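PDB 5Y2A: insect group II chitinase from Ostrinia furnacalis, which catalyses the hydrolysis of chitin as a family 18 glycoside hydrolase, the chain studied here being the second catalytic domain of the enzyme. Local coordinates for residues 282-287 with 353-358; 29-34 with 358-363; 12-17 with 21-26. All blocks are in the same frame, centred on the assembly; numbering follows the deposited sequence.

Contact 1: 282-287 with 353-358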
loop_
_atom_site.group_PDB
_atom_site.type_symbol
_atom_site.label_atom_id
_atom_site.label_comp_id
_atom_site.label_asym_id
_atom_site.label_seq_id
_atom_site.Cartn_x
_atom_site.Cartn_y
_atom_site.Cartn_z
ATOM N N LEU A 282 1.660 3.569 -12.513
ATOM C CA LEU A 282 2.412 2.910 -13.580
ATOM C C LEU A 282 3.610 3.776 -13.931
ATOM O O LEU A 282 3.464 4.990 -14.102
ATOM C CB LEU A 282 1.554 2.685 -14.839
ATOM C CG LEU A 282 0.375 1.702 -14.776
ATOM C CD1 LEU A 282 -0.469 1.789 -16.050
ATOM C CD2 LEU A 282 0.868 0.271 -14.559
ATOM N N SER A 283 4.787 3.159 -14.032
ATOM C CA SER A 283 5.960 3.888 -14.494
ATOM C C SER A 283 5.783 4.285 -15.953
ATOM O O SER A 283 4.965 3.715 -16.683
ATOM C CB SER A 283 7.222 3.034 -14.347
ATOM O OG SER A 283 7.218 1.968 -15.292
ATOM N N PHE A 284 6.568 5.272 -16.381
ATOM C CA PHE A 284 6.521 5.662 -17.785
ATOM C C PHE A 284 6.837 4.479 -18.692
ATOM O O PHE A 284 6.191 4.303 -19.730
ATOM C CB PHE A 284 7.481 6.820 -18.066
ATOM C CG PHE A 284 7.419 7.311 -19.497
ATOM C CD1 PHE A 284 6.233 7.817 -20.022
ATOM C CD2 PHE A 284 8.532 7.237 -20.321
ATOM C CE1 PHE A 284 6.167 8.257 -21.335
ATOM C CE2 PHE A 284 8.471 7.680 -21.641
ATOM C CZ PHE A 284 7.286 8.188 -22.146
ATOM N N TYR A 285 7.811 3.642 -18.310
ATOM C CA TYR A 285 8.157 2.518 -19.176
ATOM C C TYR A 285 7.059 1.458 -19.192
ATOM O O TYR A 285 6.848 0.809 -20.223
ATOM C CB TYR A 285 9.515 1.916 -18.782
ATOM C CG TYR A 285 9.647 1.327 -17.388
ATOM C CD1 TYR A 285 9.209 0.033 -17.111
ATOM C CD2 TYR A 285 10.260 2.043 -16.368
ATOM C CE1 TYR A 285 9.347 -0.517 -15.836
ATOM C CE2 TYR A 285 10.407 1.501 -15.092
ATOM C CZ TYR A 285 9.951 0.217 -14.840
ATOM O OH TYR A 285 10.097 -0.327 -13.577
ATOM N N GLU A 286 6.336 1.277 -18.080
ATOM C CA GLU A 286 5.182 0.379 -18.107
ATOM C C GLU A 286 4.087 0.924 -19.021
ATOM O O GLU A 286 3.365 0.158 -19.670
ATOM C CB GLU A 286 4.649 0.165 -16.686
ATOM C CG GLU A 286 5.567 -0.693 -15.819
ATOM C CD GLU A 286 5.158 -0.727 -14.350
ATOM O OE1 GLU A 286 4.722 0.313 -13.806
ATOM O OE2 GLU A 286 5.295 -1.802 -13.727
ATOM N N ILE A 287 3.943 2.243 -19.078
ATOM C CA ILE A 287 2.979 2.839 -19.997
ATOM C C ILE A 287 3.424 2.631 -21.440
ATOM O O ILE A 287 2.604 2.367 -22.328
ATOM C CB ILE A 287 2.791 4.327 -19.658
ATOM C CG1 ILE A 287 2.168 4.477 -18.268
ATOM C CG2 ILE A 287 1.947 5.030 -20.712
ATOM C CD1 ILE A 287 2.246 5.883 -17.741
ATOM N N LYS A 353 14.707 0.195 -23.095
ATOM C CA LYS A 353 14.178 -1.016 -23.712
ATOM C C LYS A 353 12.673 -0.980 -23.950
ATOM O O LYS A 353 12.165 -1.815 -24.707
ATOM C CB LYS A 353 14.511 -2.239 -22.847
ATOM C CG LYS A 353 15.999 -2.555 -22.709
ATOM C CD LYS A 353 16.203 -3.777 -21.816
ATOM C CE LYS A 353 17.626 -4.314 -21.888
ATOM N NZ LYS A 353 18.620 -3.384 -21.292
ATOM N N TYR A 354 11.942 -0.070 -23.310
ATOM C CA TYR A 354 10.481 -0.094 -23.365
ATOM C C TYR A 354 9.891 0.889 -24.365
ATOM O O TYR A 354 8.887 0.578 -25.012
ATOM C CB TYR A 354 9.892 0.204 -21.983
ATOM C CG TYR A 354 10.086 -0.896 -20.969
ATOM C CD1 TYR A 354 11.293 -1.038 -20.297
ATOM C CD2 TYR A 354 9.063 -1.792 -20.680
ATOM C CE1 TYR A 354 11.477 -2.043 -19.367
ATOM C CE2 TYR A 354 9.234 -2.795 -19.744
ATOM C CZ TYR A 354 10.444 -2.918 -19.096
ATOM O OH TYR A 354 10.619 -3.916 -18.172
ATOM N N CYS A 355 10.462 2.083 -24.483
ATOM C CA CYS A 355 9.888 3.122 -25.325
ATOM C C CYS A 355 10.564 3.258 -26.685
ATOM O O CYS A 355 9.996 3.902 -27.571
ATOM C CB CYS A 355 9.915 4.474 -24.599
ATOM S SG CYS A 355 9.231 4.437 -22.908
ATOM N N GLY A 356 11.748 2.686 -26.872
ATOM C CA GLY A 356 12.439 2.829 -28.140
ATOM C C GLY A 356 12.884 4.240 -28.444
ATOM O O GLY A 356 13.022 4.601 -29.617
ATOM N N CYS A 357 13.132 5.038 -27.405
ATOM C CA CYS A 357 13.469 6.451 -27.519
ATOM C C CYS A 357 14.843 6.753 -26.931
ATOM O O CYS A 357 15.125 7.898 -26.564
ATOM C CB CYS A 357 12.395 7.292 -26.823
ATOM S SG CYS A 357 12.449 9.055 -27.167
ATOM N N GLY A 358 15.707 5.750 -26.826
ATOM C CA GLY A 358 16.973 5.912 -26.146
ATOM C C GLY A 358 16.811 5.779 -24.642
ATOM O O GLY A 358 15.707 5.691 -24.103
#
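Tyr285 and Tyr354 make the aromatic part of this contact. Their side chains run side by side and point the same way, with ring centroids 4.8 Å apart and planes at 45°, too oblique for either a stack or a T-shaped pair. The overlap is led by one ring carbon, Tyr285 CD1, which sits over the centre of one Tyr354 face, 3.6 Å above its plane. Tyr285 CG stands between its backbone N and carbonyl carbon (chi1 62°), which carries the ring back over the helix start; there Ser283 OG lies above the middle of a Tyr285 face.

Aliphatic and backbone atoms extend this packing. Tyr285 CB touches Tyr354 CG at 3.6 Å, and the carbonyl Tyr285 O comes within 3.4 Å of Tyr354 CD2. The sulfur contact is separate: Cys355 SG meets Phe284 CE2 at 3.6 Å and approaches that ring obliquely, 44° off its normal. This same sulfur is tied to Cys288 by a disulfide, so the turn is bonded to helix 284-292 as well as packed on it.

The polar bonds of 282-287 do not reach the other segment; its residues Ser283 and Glu286 form a capping box: Glu286 N donates to Ser283 OG at 3.0 Å, and Ser283 N to Glu286 OE1 at 2.9 Å.

On the other segment, Asp349 OD2 accepts from the backbone N of both Tyr354 and Cys355. Strand 281-283 and helix 284-292 come between strands 241-254 and 339-343 in the sequence, in what is probably the alpha+beta insertion of family 18 chitinases, and the turn that packs against them leads into helix 361-371.

Contact 2: 29-34 with 358-363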
loop_
_atom_site.group_PDB
_atom_site.type_symbol
_atom_site.label_atom_id
_atom_site.label_comp_id
_atom_site.label_asym_id
_atom_site.label_seq_id
_atom_site.Cartn_x
_atom_site.Cartn_y
_atom_site.Cartn_z
ATOM N N PRO A 29 25.184 10.438 -14.173
ATOM C CA PRO A 29 25.377 11.736 -13.504
ATOM C C PRO A 29 25.402 12.913 -14.459
ATOM O O PRO A 29 25.158 14.046 -14.023
ATOM C CB PRO A 29 26.721 11.568 -12.778
ATOM C CG PRO A 29 27.440 10.531 -13.568
ATOM C CD PRO A 29 26.376 9.580 -14.074
ATOM N N GLU A 30 25.675 12.684 -15.744
ATOM C CA GLU A 30 25.630 13.766 -16.718
ATOM C C GLU A 30 24.234 14.355 -16.859
ATOM O O GLU A 30 24.095 15.480 -17.347
ATOM C CB GLU A 30 26.084 13.253 -18.087
ATOM C CG GLU A 30 27.574 13.033 -18.230
ATOM C CD GLU A 30 27.943 12.523 -19.612
ATOM O OE1 GLU A 30 27.048 12.005 -20.315
ATOM O OE2 GLU A 30 29.126 12.638 -19.996
ATOM N N LEU A 31 23.200 13.626 -16.442
ATOM C CA LEU A 31 21.819 14.054 -16.616
ATOM C C LEU A 31 21.242 14.738 -15.381
ATOM O O LEU A 31 20.040 15.022 -15.352
ATOM C CB LEU A 31 20.960 12.848 -17.000
ATOM C CG LEU A 31 21.257 12.233 -18.371
ATOM C CD1 LEU A 31 20.389 10.999 -18.629
ATOM C CD2 LEU A 31 21.060 13.272 -19.472
ATOM N N CYS A 32 22.061 15.006 -14.367
ATOM C CA CYS A 32 21.605 15.651 -13.142
ATOM C C CYS A 32 22.605 16.720 -12.738
ATOM O O CYS A 32 23.810 16.538 -12.910
ATOM C CB CYS A 32 21.462 14.645 -11.989
ATOM S SG CYS A 32 20.427 13.216 -12.365
ATOM N N THR A 33 22.106 17.826 -12.190
ATOM C CA THR A 33 22.984 18.741 -11.471
ATOM C C THR A 33 22.996 18.442 -9.983
ATOM O O THR A 33 24.008 18.669 -9.307
ATOM C CB THR A 33 22.553 20.196 -11.692
ATOM O OG1 THR A 33 21.250 20.409 -11.131
ATOM C CG2 THR A 33 22.517 20.523 -13.180
ATOM N N HIS A 34 21.887 17.917 -9.474
ATOM C CA HIS A 34 21.731 17.558 -8.075
ATOM C C HIS A 34 20.987 16.234 -8.008
ATOM O O HIS A 34 20.059 16.003 -8.786
ATOM C CB HIS A 34 20.961 18.643 -7.301
ATOM C CG HIS A 34 21.584 20.004 -7.383
ATOM N ND1 HIS A 34 21.550 20.771 -8.528
ATOM C CD2 HIS A 34 22.260 20.732 -6.462
ATOM C CE1 HIS A 34 22.183 21.911 -8.312
ATOM N NE2 HIS A 34 22.620 21.914 -7.064
ATOM N N GLY A 358 15.707 5.750 -26.826
ATOM C CA GLY A 358 16.973 5.912 -26.146
ATOM C C GLY A 358 16.811 5.779 -24.642
ATOM O O GLY A 358 15.707 5.691 -24.103
ATOM N N LYS A 359 17.944 5.761 -23.950
ATOM C CA LYS A 359 17.934 5.592 -22.505
ATOM C C LYS A 359 17.515 6.885 -21.815
ATOM O O LYS A 359 17.962 7.976 -22.179
ATOM C CB LYS A 359 19.309 5.134 -22.019
ATOM C CG LYS A 359 19.758 3.843 -22.701
ATOM C CD LYS A 359 20.657 2.991 -21.820
ATOM C CE LYS A 359 21.921 3.714 -21.428
ATOM N NZ LYS A 359 22.606 3.014 -20.307
ATOM N N ALA A 360 16.640 6.752 -20.820
ATOM C CA ALA A 360 16.150 7.875 -20.030
ATOM C C ALA A 360 15.589 9.013 -20.898
ATOM O O ALA A 360 16.044 10.147 -20.809
ATOM C CB ALA A 360 17.249 8.398 -19.116
ATOM N N PRO A 361 14.571 8.727 -21.726
ATOM C CA PRO A 361 14.089 9.772 -22.647
ATOM C C PRO A 361 13.513 10.995 -21.953
ATOM O O PRO A 361 13.768 12.121 -22.391
ATOM C CB PRO A 361 13.030 9.039 -23.481
ATOM C CG PRO A 361 12.593 7.883 -22.625
ATOM C CD PRO A 361 13.829 7.464 -21.884
ATOM N N LEU A 362 12.733 10.815 -20.887
ATOM C CA LEU A 362 12.145 11.968 -20.210
ATOM C C LEU A 362 13.222 12.853 -19.590
ATOM O O LEU A 362 13.194 14.079 -19.735
ATOM C CB LEU A 362 11.144 11.505 -19.149
ATOM C CG LEU A 362 9.907 10.736 -19.637
ATOM C CD1 LEU A 362 9.010 10.354 -18.454
ATOM C CD2 LEU A 362 9.106 11.524 -20.678
ATOM N N LEU A 363 14.186 12.247 -18.896
ATOM C CA LEU A 363 15.236 13.045 -18.268
ATOM C C LEU A 363 16.147 13.683 -19.312
ATOM O O LEU A 363 16.623 14.810 -19.128
ATOM C CB LEU A 363 16.040 12.174 -17.300
ATOM C CG LEU A 363 17.098 12.881 -16.451
ATOM C CD1 LEU A 363 16.456 13.939 -15.566
ATOM C CD2 LEU A 363 17.860 11.863 -15.614
#
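Leu31 and Leu363 meet where the family 18 TIM barrel closes on itself: strand 4-10 pairs with strand 339-343, Leu31 belongs to the loop leading from the former to strand 34-42, and Leu363 to the first turn of helix 361-371, which follows the latter in sequence. The tightest approach is Leu31 CB to Leu363 CD2, 3.5 Å, and Leu31 CD1 reaches the same methyl at 4.0 Å. The two leucines cross at a slant, the Leu363 branch lying against the base of Leu31 instead of its far end. This follows from Leu363 CG being anti to its backbone N (chi1 -174°), a torsion that carries the fork out from the helix toward the loop.

Leu31 CD1 also extends to Ala360 CB, 4.1 Å away, while Cys32 SG touches Leu363 CD2 more loosely at 4.4 Å. That sulfur is bonded to Cys7, which ties the loop to strand 4-10; Leu363 also packs on Val5 and Cys7 of that strand.

A carbonyl borders the apolar patch, with Leu31 O lying 3.8 Å from Leu363 CG. It accepts a hydrogen bond from Asn367 ND2, one turn farther along the helix. Ala360, at the N-cap position, has no side-chain acceptor; Asp348 instead takes the N-H groups of Leu362 and Leu363 on its two oxygens.

The contact between the segments is therefore apolar and carries little directionality of its own, methyl and methylene against methyl and sulfur, with direction supplied by the amide of Asn367 and the carboxylate of Asp348, which bind the backbone beside the leucines.

Contact 3: 12-17 with 21-26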
loop_
_atom_site.group_PDB
_atom_site.type_symbol
_atom_site.label_atom_id
_atom_site.label_comp_id
_atom_site.label_asym_id
_atom_site.label_seq_id
_atom_site.Cartn_x
_atom_site.Cartn_y
_atom_site.Cartn_z
ATOM N N TRP A 12 14.331 2.207 -2.662
ATOM C CA TRP A 12 13.460 1.036 -2.797
ATOM C C TRP A 12 13.310 0.530 -4.237
ATOM O O TRP A 12 12.719 -0.538 -4.439
ATOM C CB TRP A 12 12.087 1.336 -2.196
ATOM C CG TRP A 12 11.279 2.376 -2.911
ATOM C CD1 TRP A 12 10.393 2.174 -3.934
ATOM C CD2 TRP A 12 11.279 3.788 -2.655
ATOM N NE1 TRP A 12 9.834 3.372 -4.323
ATOM C CE2 TRP A 12 10.364 4.379 -3.557
ATOM C CE3 TRP A 12 11.965 4.610 -1.752
ATOM C CZ2 TRP A 12 10.110 5.754 -3.575
ATOM C CZ3 TRP A 12 11.720 5.978 -1.778
ATOM C CH2 TRP A 12 10.796 6.535 -2.680
ATOM N N ALA A 13 13.845 1.232 -5.239
ATOM C CA ALA A 13 13.797 0.735 -6.614
ATOM C C ALA A 13 14.663 -0.498 -6.829
ATOM O O ALA A 13 14.608 -1.093 -7.912
ATOM C CB ALA A 13 14.208 1.831 -7.599
ATOM N N TRP A 14 15.532 -0.825 -5.874
ATOM C CA TRP A 14 16.300 -2.062 -5.941
ATOM C C TRP A 14 15.405 -3.289 -5.771
ATOM O O TRP A 14 15.700 -4.355 -6.325
ATOM C CB TRP A 14 17.391 -2.022 -4.869
ATOM C CG TRP A 14 18.395 -3.128 -4.954
ATOM C CD1 TRP A 14 19.559 -3.128 -5.668
ATOM C CD2 TRP A 14 18.338 -4.389 -4.278
ATOM N NE1 TRP A 14 20.223 -4.317 -5.487
ATOM C CE2 TRP A 14 19.494 -5.108 -4.637
ATOM C CE3 TRP A 14 17.417 -4.982 -3.410
ATOM C CZ2 TRP A 14 19.753 -6.393 -4.160
ATOM C CZ3 TRP A 14 17.675 -6.255 -2.936
ATOM C CH2 TRP A 14 18.834 -6.946 -3.311
ATOM N N TYR A 15 14.313 -3.154 -5.016
ATOM C CA TYR A 15 13.419 -4.272 -4.694
ATOM C C TYR A 15 12.358 -4.435 -5.782
ATOM O O TYR A 15 11.156 -4.385 -5.540
ATOM C CB TYR A 15 12.770 -4.054 -3.331
ATOM C CG TYR A 15 13.742 -3.888 -2.184
ATOM C CD1 TYR A 15 14.434 -4.974 -1.678
ATOM C CD2 TYR A 15 13.933 -2.654 -1.577
ATOM C CE1 TYR A 15 15.313 -4.843 -0.630
ATOM C CE2 TYR A 15 14.815 -2.511 -0.513
ATOM C CZ TYR A 15 15.504 -3.617 -0.050
ATOM O OH TYR A 15 16.382 -3.513 0.999
ATOM N N ARG A 16 12.831 -4.608 -7.005
ATOM C CA ARG A 16 11.981 -4.599 -8.182
ATOM C C ARG A 16 12.413 -5.709 -9.121
ATOM O O ARG A 16 13.604 -6.039 -9.176
ATOM C CB ARG A 16 12.076 -3.255 -8.915
ATOM C CG ARG A 16 10.757 -2.595 -9.171
ATOM C CD ARG A 16 10.944 -1.138 -9.520
ATOM N NE ARG A 16 10.455 -0.284 -8.449
ATOM C CZ ARG A 16 10.463 1.040 -8.491
ATOM N NH1 ARG A 16 10.929 1.663 -9.564
ATOM N NH2 ARG A 16 10.001 1.739 -7.463
ATOM N N PRO A 17 11.484 -6.273 -9.903
ATOM C CA PRO A 17 11.873 -7.347 -10.823
ATOM C C PRO A 17 12.948 -6.824 -11.764
ATOM O O PRO A 17 12.995 -5.632 -12.076
ATOM C CB PRO A 17 10.572 -7.673 -11.569
ATOM C CG PRO A 17 9.479 -7.233 -10.633
ATOM C CD PRO A 17 10.025 -6.050 -9.885
ATOM N N LYS A 21 14.652 -3.058 -11.971
ATOM C CA LYS A 21 15.629 -2.835 -10.914
ATOM C C LYS A 21 16.525 -1.645 -11.230
ATOM O O LYS A 21 17.066 -1.532 -12.331
ATOM C CB LYS A 21 16.466 -4.101 -10.732
ATOM C CG LYS A 21 17.514 -4.025 -9.643
ATOM C CD LYS A 21 18.374 -5.278 -9.661
ATOM C CE LYS A 21 19.113 -5.469 -8.342
ATOM N NZ LYS A 21 18.259 -6.033 -7.272
ATOM N N TYR A 22 16.669 -0.746 -10.260
ATOM C CA TYR A 22 17.473 0.459 -10.424
ATOM C C TYR A 22 18.448 0.550 -9.262
ATOM O O TYR A 22 18.036 0.524 -8.096
ATOM C CB TYR A 22 16.586 1.704 -10.487
ATOM C CG TYR A 22 17.277 2.949 -11.013
ATOM C CD1 TYR A 22 18.116 3.704 -10.200
ATOM C CD2 TYR A 22 17.071 3.377 -12.322
ATOM C CE1 TYR A 22 18.743 4.849 -10.679
ATOM C CE2 TYR A 22 17.687 4.522 -12.809
ATOM C CZ TYR A 22 18.522 5.251 -11.983
ATOM O OH TYR A 22 19.129 6.385 -12.469
ATOM N N THR A 23 19.739 0.655 -9.581
ATOM C CA THR A 23 20.803 0.683 -8.589
ATOM C C THR A 23 21.610 1.972 -8.749
ATOM O O THR A 23 21.425 2.701 -9.737
ATOM C CB THR A 23 21.712 -0.546 -8.737
ATOM O OG1 THR A 23 22.580 -0.363 -9.861
ATOM C CG2 THR A 23 20.887 -1.810 -8.948
ATOM N N PRO A 24 22.498 2.300 -7.806
ATOM C CA PRO A 24 23.370 3.472 -8.010
ATOM C C PRO A 24 24.141 3.439 -9.318
ATOM O O PRO A 24 24.408 4.499 -9.897
ATOM C CB PRO A 24 24.305 3.418 -6.795
ATOM C CG PRO A 24 23.488 2.750 -5.742
ATOM C CD PRO A 24 22.671 1.719 -6.459
ATOM N N GLY A 25 24.496 2.249 -9.807
ATOM C CA GLY A 25 25.181 2.113 -11.077
ATOM C C GLY A 25 24.343 2.470 -12.287
ATOM O O GLY A 25 24.907 2.645 -13.372
ATOM N N ASP A 26 23.025 2.586 -12.135
ATOM C CA ASP A 26 22.174 3.024 -13.232
ATOM C C ASP A 26 22.090 4.541 -13.348
ATOM O O ASP A 26 21.612 5.041 -14.374
ATOM C CB ASP A 26 20.759 2.442 -13.074
ATOM C CG ASP A 26 20.731 0.932 -13.239
ATOM O OD1 ASP A 26 21.000 0.446 -14.358
ATOM O OD2 ASP A 26 20.457 0.229 -12.245
#
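Lys21 holds Trp14 twice with one ammonium group. Lys21 NZ donates to the backbone Trp14 O at 3.2 Å, 19° from the carbonyl plane, and it also lies 3.2 Å from the centroid of the Trp14 five-membered ring, 18° off the normal, a cation-pi contact over the face. The lysine chain is extended until its last bond (chi4 79°), where a bend sets the nitrogen above the indole. Lys21 CE adds a CH-pi contact 3.6 Å from the same centroid. Trp14 NE1 is near the ammonium too, but both are donors, so the attraction is through the pi face.

Between the backbones, Tyr22 N donates to Ala13 O at 3.1 Å. A weak bond from Lys21 N to Pro17 O closes the loop farther on.

Packing surrounds these bonds. Ala13 CB meets Tyr22 CB at 3.7 Å, and Thr23 CG2 lies obliquely against Trp14 CD1 at 3.8 Å. Beyond the two segments, Arg16 NH1 makes a salt bridge with Asp346, and the Trp14 ring meets Phe62 and Trp55 edge-to-face while also packing on Trp55 of the second subunit.

Replacing Trp14 with an alanine would probably leave the Lys21 ammonium with the backbone carbonyl but without the pi face that covers it, and open a gap beside Thr23.

One charge thus serves two acceptors of different kind, a carbonyl oxygen and an indole face, and joins two points, Trp14 and Lys21, within the connection that follows strand 4-10, close to the subunit interface.

Overall arrangement
Contact 1 is the most buried of the three, whereas contacts 2 and 3 are partly buried, and only contact 3 comes within reach of the second subunit. Contacts 1 and 2 share Gly358 and touch directly, Phe284 CG lying 3.6 Å from Leu362 CD1, so the probable insertion packs directly on the start of helix 361-371. Contacts 2 and 3 both draw on the long connection between strands 4-10 and 34-42, but their centres are about 16 Å apart. Chemistry differs accordingly: aromatic and sulfur in 282-287 with 353-358, aliphatic in 29-34 with 358-363, and hydrogen-bonded with a cation-pi pair in 12-17 with 21-26.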